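Local coordinates for protein PLP-Dependent L-Arginine Hydroxylase MppP (PDB 6C9B) that oxidises L-arginine with the help of pyridoxal 5'-phosphate, giving the products 4-hydroxy-2-ketoarginine and 2-ketoarginine, at residues Val108-Val111 and His112-Asp116; Val130-Glu133 and Glu134-His138; Ala144-Leu147 and Ser148-Cys152. All coordinates share one frame; numbering follows the deposited sequence.

Interaction 1 of 3, residues Val108-Val111 and His112-Asp116. With EGV ((4S)-5-carbamimidamido-4-hydroxy-2-oxopentanoic acid), chain F.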
loop_
_atom_site.group_PDB
_atom_site.type_symbol
_atom_site.label_atom_id
_atom_site.label_comp_id
_atom_site.label_asym_id
_atom_site.label_seq_id
_atom_site.Cartn_x
_atom_site.Cartn_y
_atom_site.Cartn_z
ATOM N N VAL B 108 6.305 -19.212 -13.339
ATOM C CA VAL B 108 5.427 -19.529 -12.213
ATOM C C VAL B 108 4.211 -20.267 -12.742
ATOM O O VAL B 108 3.601 -19.829 -13.720
ATOM C CB VAL B 108 4.987 -18.246 -11.473
ATOM C CG1 VAL B 108 4.028 -18.522 -10.341
ATOM C CG2 VAL B 108 6.194 -17.494 -10.973
ATOM N N ALA B 109 3.874 -21.398 -12.117
ATOM C CA ALA B 109 2.608 -22.066 -12.399
ATOM C C ALA B 109 1.542 -21.413 -11.529
ATOM O O ALA B 109 1.735 -21.260 -10.318
ATOM C CB ALA B 109 2.723 -23.565 -12.122
ATOM N N LEU B 110 0.447 -20.957 -12.157
ATOM C CA LEU B 110 -0.574 -20.176 -11.486
ATOM C C LEU B 110 -1.958 -20.733 -11.784
ATOM O O LEU B 110 -2.273 -21.045 -12.939
ATOM C CB LEU B 110 -0.522 -18.712 -11.929
ATOM C CG LEU B 110 -1.571 -17.769 -11.375
ATOM C CD1 LEU B 110 -1.500 -17.637 -9.868
ATOM C CD2 LEU B 110 -1.375 -16.424 -11.983
ATOM N N VAL B 111 -2.766 -20.890 -10.737
ATOM C CA VAL B 111 -4.128 -21.390 -10.947
ATOM C C VAL B 111 -4.901 -20.448 -11.870
ATOM O O VAL B 111 -4.732 -19.223 -11.847
ATOM C CB VAL B 111 -4.849 -21.592 -9.602
ATOM C CG1 VAL B 111 -5.018 -20.265 -8.840
ATOM C CG2 VAL B 111 -6.189 -22.271 -9.825
ATOM N N HIS B 112 -5.735 -21.038 -12.723
ATOM C CA HIS B 112 -6.459 -20.308 -13.749
ATOM C C HIS B 112 -7.885 -20.850 -13.749
ATOM O O HIS B 112 -8.075 -22.067 -13.851
ATOM C CB HIS B 112 -5.783 -20.534 -15.106
ATOM C CG HIS B 112 -6.431 -19.819 -16.245
ATOM N ND1 HIS B 112 -7.200 -20.466 -17.196
ATOM C CD2 HIS B 112 -6.401 -18.517 -16.606
ATOM C CE1 HIS B 112 -7.626 -19.582 -18.082
ATOM N NE2 HIS B 112 -7.155 -18.396 -17.750
ATOM N N PRO B 113 -8.911 -20.000 -13.620
ATOM C CA PRO B 113 -8.882 -18.557 -13.415
ATOM C C PRO B 113 -8.468 -18.201 -12.007
ATOM O O PRO B 113 -8.470 -19.060 -11.110
ATOM C CB PRO B 113 -10.331 -18.151 -13.681
ATOM C CG PRO B 113 -11.098 -19.338 -13.132
ATOM C CD PRO B 113 -10.286 -20.536 -13.565
ATOM N N THR B 114 -8.117 -16.934 -11.799
ATOM C CA THR B 114 -7.937 -16.402 -10.454
ATOM C C THR B 114 -8.033 -14.887 -10.555
ATOM O O THR B 114 -8.154 -14.323 -11.646
ATOM C CB THR B 114 -6.632 -16.904 -9.798
ATOM O OG1 THR B 114 -6.733 -16.771 -8.365
ATOM C CG2 THR B 114 -5.405 -16.191 -10.304
ATOM N N PHE B 115 -7.992 -14.230 -9.409
ATOM C CA PHE B 115 -8.076 -12.775 -9.375
ATOM C C PHE B 115 -6.919 -12.186 -10.190
ATOM O O PHE B 115 -5.757 -12.568 -10.001
ATOM C CB PHE B 115 -8.033 -12.302 -7.919
ATOM C CG PHE B 115 -7.932 -10.817 -7.762
ATOM C CD1 PHE B 115 -8.650 -9.964 -8.591
ATOM C CD2 PHE B 115 -7.120 -10.273 -6.775
ATOM C CE1 PHE B 115 -8.556 -8.583 -8.447
ATOM C CE2 PHE B 115 -7.032 -8.903 -6.611
ATOM C CZ PHE B 115 -7.746 -8.053 -7.458
ATOM N N ASP B 116 -7.242 -11.293 -11.124
ATOM C CA ASP B 116 -6.307 -11.042 -12.217
ATOM C C ASP B 116 -5.099 -10.246 -11.767
ATOM O O ASP B 116 -4.055 -10.311 -12.441
ATOM C CB ASP B 116 -6.991 -10.372 -13.439
ATOM C CG ASP B 116 -7.522 -8.932 -13.179
ATOM O OD1 ASP B 116 -7.661 -8.514 -12.023
ATOM O OD2 ASP B 116 -7.793 -8.233 -14.181
HETATM C C10 EGV F . -12.176 -8.421 -5.952
HETATM C C02 EGV F . -8.910 -4.579 -5.678
HETATM C C03 EGV F . -6.651 -4.645 -6.742
HETATM C C06 EGV F . -9.235 -5.981 -5.202
HETATM C C07 EGV F . -10.374 -6.516 -6.098
HETATM C C09 EGV F . -10.716 -8.007 -5.843
HETATM N N01 EGV F . -8.072 -4.565 -6.868
HETATM N N04 EGV F . -5.838 -4.621 -7.902
HETATM N N05 EGV F . -6.100 -4.779 -5.554
HETATM O O08 EGV F . -9.651 -5.944 -3.897
HETATM O O11 EGV F . -12.451 -9.549 -5.591
HETATM O O12 EGV F . -13.051 -7.646 -6.384
HETATM O O13 EGV F . -9.865 -8.845 -5.562
#

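Interaction 2 of 3, residues Val130-Glu133 and Glu134-His138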
loop_
_atom_site.group_PDB
_atom_site.type_symbol
_atom_site.label_atom_id
_atom_site.label_comp_id
_atom_site.label_asym_id
_atom_site.label_seq_id
_atom_site.Cartn_x
_atom_site.Cartn_y
_atom_site.Cartn_z
ATOM N N VAL B 130 2.540 -20.007 -16.327
ATOM C CA VAL B 130 1.997 -21.245 -16.881
ATOM C C VAL B 130 0.651 -21.481 -16.208
ATOM O O VAL B 130 0.614 -21.680 -14.989
ATOM C CB VAL B 130 2.928 -22.444 -16.644
ATOM C CG1 VAL B 130 2.340 -23.668 -17.324
ATOM C CG2 VAL B 130 4.306 -22.157 -17.145
ATOM N N PRO B 131 -0.472 -21.469 -16.933
ATOM C CA PRO B 131 -1.764 -21.687 -16.269
ATOM C C PRO B 131 -1.971 -23.135 -15.864
ATOM O O PRO B 131 -1.622 -24.054 -16.606
ATOM C CB PRO B 131 -2.779 -21.287 -17.339
ATOM C CG PRO B 131 -2.092 -21.537 -18.620
ATOM C CD PRO B 131 -0.652 -21.164 -18.368
ATOM N N VAL B 132 -2.549 -23.329 -14.683
ATOM C CA VAL B 132 -2.980 -24.647 -14.215
ATOM C C VAL B 132 -4.475 -24.566 -13.967
ATOM O O VAL B 132 -4.919 -23.823 -13.085
ATOM C CB VAL B 132 -2.245 -25.085 -12.944
ATOM C CG1 VAL B 132 -2.628 -26.513 -12.584
ATOM C CG2 VAL B 132 -0.746 -24.968 -13.132
ATOM N N GLU B 133 -5.257 -25.290 -14.778
ATOM C CA GLU B 133 -6.701 -25.267 -14.605
ATOM C C GLU B 133 -7.064 -25.940 -13.289
ATOM O O GLU B 133 -6.338 -26.799 -12.782
ATOM C CB GLU B 133 -7.412 -25.996 -15.751
ATOM C CG GLU B 133 -7.186 -25.367 -17.116
ATOM C CD GLU B 133 -7.883 -24.014 -17.285
ATOM O OE1 GLU B 133 -9.031 -23.832 -16.802
ATOM O OE2 GLU B 133 -7.274 -23.141 -17.928
ATOM N N GLU B 134 -8.240 -25.584 -12.774
ATOM C CA GLU B 134 -8.619 -26.058 -11.450
ATOM C C GLU B 134 -8.723 -27.574 -11.410
ATOM O O GLU B 134 -8.311 -28.194 -10.429
ATOM C CB GLU B 134 -9.926 -25.400 -11.005
ATOM C CG GLU B 134 -9.742 -23.973 -10.659
ATOM C CD GLU B 134 -10.960 -23.343 -10.061
ATOM O OE1 GLU B 134 -12.042 -23.494 -10.691
ATOM O OE2 GLU B 134 -10.816 -22.711 -8.981
ATOM N N ASP B 135 -9.262 -28.206 -12.469
ATOM C CA ASP B 135 -9.393 -29.655 -12.443
ATOM C C ASP B 135 -8.039 -30.322 -12.309
ATOM O O ASP B 135 -7.894 -31.293 -11.555
ATOM C CB ASP B 135 -10.079 -30.147 -13.702
ATOM C CG ASP B 135 -11.580 -30.032 -13.626
ATOM O OD1 ASP B 135 -12.086 -29.738 -12.520
ATOM O OD2 ASP B 135 -12.233 -30.225 -14.669
ATOM N N ALA B 136 -7.036 -29.816 -13.036
ATOM C CA ALA B 136 -5.688 -30.369 -12.934
ATOM C C ALA B 136 -5.095 -30.150 -11.550
ATOM O O ALA B 136 -4.459 -31.053 -10.982
ATOM C CB ALA B 136 -4.780 -29.743 -14.007
ATOM N N LEU B 137 -5.272 -28.952 -10.995
ATOM C CA LEU B 137 -4.675 -28.619 -9.703
ATOM C C LEU B 137 -5.225 -29.485 -8.575
ATOM O O LEU B 137 -4.481 -29.959 -7.707
ATOM C CB LEU B 137 -4.946 -27.147 -9.391
ATOM C CG LEU B 137 -4.500 -26.664 -8.016
ATOM C CD1 LEU B 137 -3.007 -26.742 -7.909
ATOM C CD2 LEU B 137 -4.988 -25.216 -7.793
ATOM N N HIS B 138 -6.539 -29.647 -8.532
ATOM C CA HIS B 138 -7.173 -30.384 -7.451
ATOM C C HIS B 138 -7.164 -31.884 -7.685
ATOM O O HIS B 138 -7.105 -32.658 -6.720
ATOM C CB HIS B 138 -8.618 -29.900 -7.273
ATOM C CG HIS B 138 -8.703 -28.471 -6.846
ATOM N ND1 HIS B 138 -8.650 -28.086 -5.524
ATOM C CD2 HIS B 138 -8.745 -27.332 -7.570
ATOM C CE1 HIS B 138 -8.690 -26.766 -5.451
ATOM N NE2 HIS B 138 -8.750 -26.283 -6.680
HETATM O O HOH W 1 -10.020 -23.831 -14.438
#

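Interaction 3 of 3, residues Ala144-Leu147 and Ser148-Cys152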
loop_
_atom_site.group_PDB
_atom_site.type_symbol
_atom_site.label_atom_id
_atom_site.label_comp_id
_atom_site.label_asym_id
_atom_site.label_seq_id
_atom_site.Cartn_x
_atom_site.Cartn_y
_atom_site.Cartn_z
ATOM N N ALA B 144 6.009 -33.899 -13.523
ATOM C CA ALA B 144 7.407 -33.593 -13.260
ATOM C C ALA B 144 7.938 -32.603 -14.281
ATOM O O ALA B 144 8.819 -31.791 -13.977
ATOM C CB ALA B 144 8.227 -34.889 -13.273
ATOM N N GLU B 145 7.407 -32.664 -15.505
ATOM C CA GLU B 145 7.811 -31.731 -16.544
ATOM C C GLU B 145 7.444 -30.311 -16.154
ATOM O O GLU B 145 8.248 -29.383 -16.305
ATOM C CB GLU B 145 7.150 -32.117 -17.867
ATOM C CG GLU B 145 6.988 -30.960 -18.845
ATOM C CD GLU B 145 6.848 -31.412 -20.283
ATOM O OE1 GLU B 145 7.383 -32.488 -20.624
ATOM O OE2 GLU B 145 6.201 -30.689 -21.072
ATOM N N LEU B 146 6.236 -30.121 -15.625
ATOM C CA LEU B 146 5.853 -28.789 -15.183
ATOM C C LEU B 146 6.721 -28.338 -14.017
ATOM O O LEU B 146 7.243 -27.214 -14.008
ATOM C CB LEU B 146 4.378 -28.774 -14.791
ATOM C CG LEU B 146 3.890 -27.437 -14.226
ATOM C CD1 LEU B 146 4.053 -26.316 -15.255
ATOM C CD2 LEU B 146 2.447 -27.579 -13.801
ATOM N N LEU B 147 6.874 -29.197 -13.007
ATOM C CA LEU B 147 7.560 -28.773 -11.793
ATOM C C LEU B 147 9.018 -28.452 -12.072
ATOM O O LEU B 147 9.573 -27.526 -11.470
ATOM C CB LEU B 147 7.441 -29.845 -10.708
ATOM C CG LEU B 147 6.036 -29.909 -10.099
ATOM C CD1 LEU B 147 5.848 -31.178 -9.288
ATOM C CD2 LEU B 147 5.779 -28.685 -9.247
ATOM N N SER B 148 9.632 -29.167 -13.003
ATOM C CA SER B 148 11.018 -28.894 -13.361
ATOM C C SER B 148 11.161 -27.654 -14.229
ATOM O O SER B 148 12.287 -27.189 -14.438
ATOM C CB SER B 148 11.626 -30.100 -14.084
ATOM O OG SER B 148 11.173 -30.174 -15.428
ATOM N N SER B 149 10.060 -27.100 -14.730
ATOM C CA SER B 149 10.107 -25.906 -15.555
ATOM C C SER B 149 9.680 -24.630 -14.838
ATOM O O SER B 149 9.793 -23.558 -15.435
ATOM C CB SER B 149 9.218 -26.083 -16.788
ATOM O OG SER B 149 7.852 -26.083 -16.428
ATOM N N VAL B 150 9.188 -24.697 -13.600
ATOM C CA VAL B 150 8.791 -23.486 -12.894
ATOM C C VAL B 150 9.531 -23.415 -11.567
ATOM O O VAL B 150 9.975 -24.426 -11.018
ATOM C CB VAL B 150 7.267 -23.401 -12.653
ATOM C CG1 VAL B 150 6.520 -23.431 -13.968
ATOM C CG2 VAL B 150 6.798 -24.544 -11.746
ATOM N N GLY B 151 9.640 -22.198 -11.044
ATOM C CA GLY B 151 10.298 -21.984 -9.769
ATOM C C GLY B 151 9.331 -21.806 -8.616
ATOM O O GLY B 151 9.753 -21.742 -7.449
ATOM N N CYS B 152 8.041 -21.689 -8.941
ATOM C CA CYS B 152 6.995 -21.394 -7.970
ATOM C C CYS B 152 5.688 -21.911 -8.536
ATOM O O CYS B 152 5.454 -21.815 -9.744
ATOM C CB CYS B 152 6.887 -19.897 -7.698
ATOM S SG CYS B 152 5.600 -19.409 -6.580
#

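Interaction 1 of 3, residues Val108-Val111 and His112-Asp116
Thr114 OG1 is gripped by two hydrogen-bonding partners, Asn159 OD1 and Thr156 OG1, while the carbon side of Thr114 rests on Val111. The motif is the loop that leaves the C-terminal end of strand 107-112 in the large sheet of the aminotransferase fold. The loop turns through a cis peptide bond before Pro113. Residues 108-116 run without a break, and the contact is local, round this turn.

Val111 CG1 packs on Thr114 CB at 3.8 Å, and the two side chains cross at about a right angle. With chi1 at -159°, Thr114 turns CG2 between its own backbone N and carbonyl carbon. There CG2 meets Val111 O at 3.5 Å. That carbonyl accepts a hydrogen bond from Trp341 NE1. Leu110 CD1 comes up to Thr114 CG2 more loosely, at 4.2 Å. Leu110, Val111 and Thr114 are buried. Asn159 holds the loop a second time, because its ND2 donates to Pro113 O. The ring of His112 lies edge-to-face with that of Trp341.

The loop ends at the active site. Phe115 belongs to the pocket of the bound product. Asp116 has been seen to bind magnesium in this protein, although no ion is bound here. The Phe115 ring offers one face to the product. EGV C09 sits 3.3 Å above its plane toward the rim, and the keto oxygen O13 lies over that face, 3.0 Å from Phe115 CZ.

Interaction 2 of 3, residues Val130-Glu133 and Glu134-His138
Val132 CG1 touches two residues of the helix that follows its strand. It lies 4.1 Å from Ala136 CB and 4.0 Å from Leu137 CB. The side chains of Val132 and Leu137 cross at about a right angle. Val132 has CG1 anti to its backbone N (chi1 -174°), which puts that methyl at the first helical turn.

The backbone fixes this turn. Leu137 N donates to Glu133 O at 3.0 Å, nearly straight at the hydrogen (160°). Glu133 stands at the N-cap position. Its side chain is bent at chi2, and its carboxylate reaches the helix start through a water. The water donates to Glu133 OE1 at 2.6 Å and accepts from Glu134 N at 3.0 Å. A carboxylate here would probably interact well with the helix dipole.

The second shell holds the three acidic groups. Glu133 OE2 is hydrogen-bonded to His112 ND1 of the adjoining strand. Glu134 OE2 takes hydrogen bonds with Thr162 OG1 and Asn159 ND2, and so probably helps to position Asn159, which also bonds the loop at Thr114. Asp135 OD1 forms a salt bridge with Arg164.

This is a strand-to-helix turn. The axes of 130-133 and 134-138 approach to 5.3 Å at 78°. Strand 128-133 is an outermost strand of its sheet within the chain, pairs with the parallel strand 107-112, and Leu137 packs back on Val111.

Interaction 3 of 3, residues Ala144-Leu147 and Ser148-Cys152
Leu146 and Val150 meet through their methyl ends, Leu146 CD1 lying 4.0 Å from Val150 CG1. The two side chains cross obliquely. Leu146 leaves the helix pointing away from residues 148-152, but its CG is anti to the backbone N (chi1 176°), and CD1 comes back toward Val150. Val150 presents its other methyl to the same residue: CG2 packs against Leu146 O at 3.5 Å. Both side chains also rest on Val130 of strand 128-133. Leu147 heads elsewhere, to Gln177 and His181 of helix 168-181.

The two serines fold back on the helix. Each places OG between its own backbone N and carbonyl carbon, which brings the hydroxyl within range of carbonyls one turn earlier. Ser149 OG donates to Leu146 O at 2.7 Å. Ser149 N donates to the same oxygen at 2.9 Å, so two bonds grip Leu146 O. They arrive from the same face of the carbonyl plane. The hydroxyl is tilted 25° from that plane, whereas the amide stands well above it, 62° out. Ser149 OG is also hydrogen-bonded to Arg107 NH1, which ties the helix end to the start of strand 107-112.

Ser148 OG lies 3.2 Å from both Glu145 O and Ala144 O. The backbone bond is clearer, with Ser148 N donating to Ala144 O at 2.9 Å.

Ser148 N reaches four residues back, as in an alpha-helix. Ser149 N donates three residues back, to Leu146 O, a 3-10-like bond. This is the C-terminal end of helix 144-149. The chain then passes through Gly151 into strand 152-156, completing a beta-alpha-beta crossover of the aminotransferase large domain.

Overall arrangement
The three contacts follow one another along the chain and lie on the same side of its centre. Interactions 1 and 2 have centres about 9 Å apart, interactions 2 and 3 about 13 Å, and interactions 1 and 3 about 15 Å. All belong to one border of the seven-stranded sheet. Strand 107-112 lies between strands 128-133 and 152-156, and all three are parallel. Helices 134-139 and 144-149 carry the chain from the edge strand to the far side of strand 107-112. A probable backbone bond from Ala109 N to Cys152 O joins interactions 1 and 3. Interaction 1 reaches the product; interactions 2 and 3 lie away from it, at the outer border of the sheet.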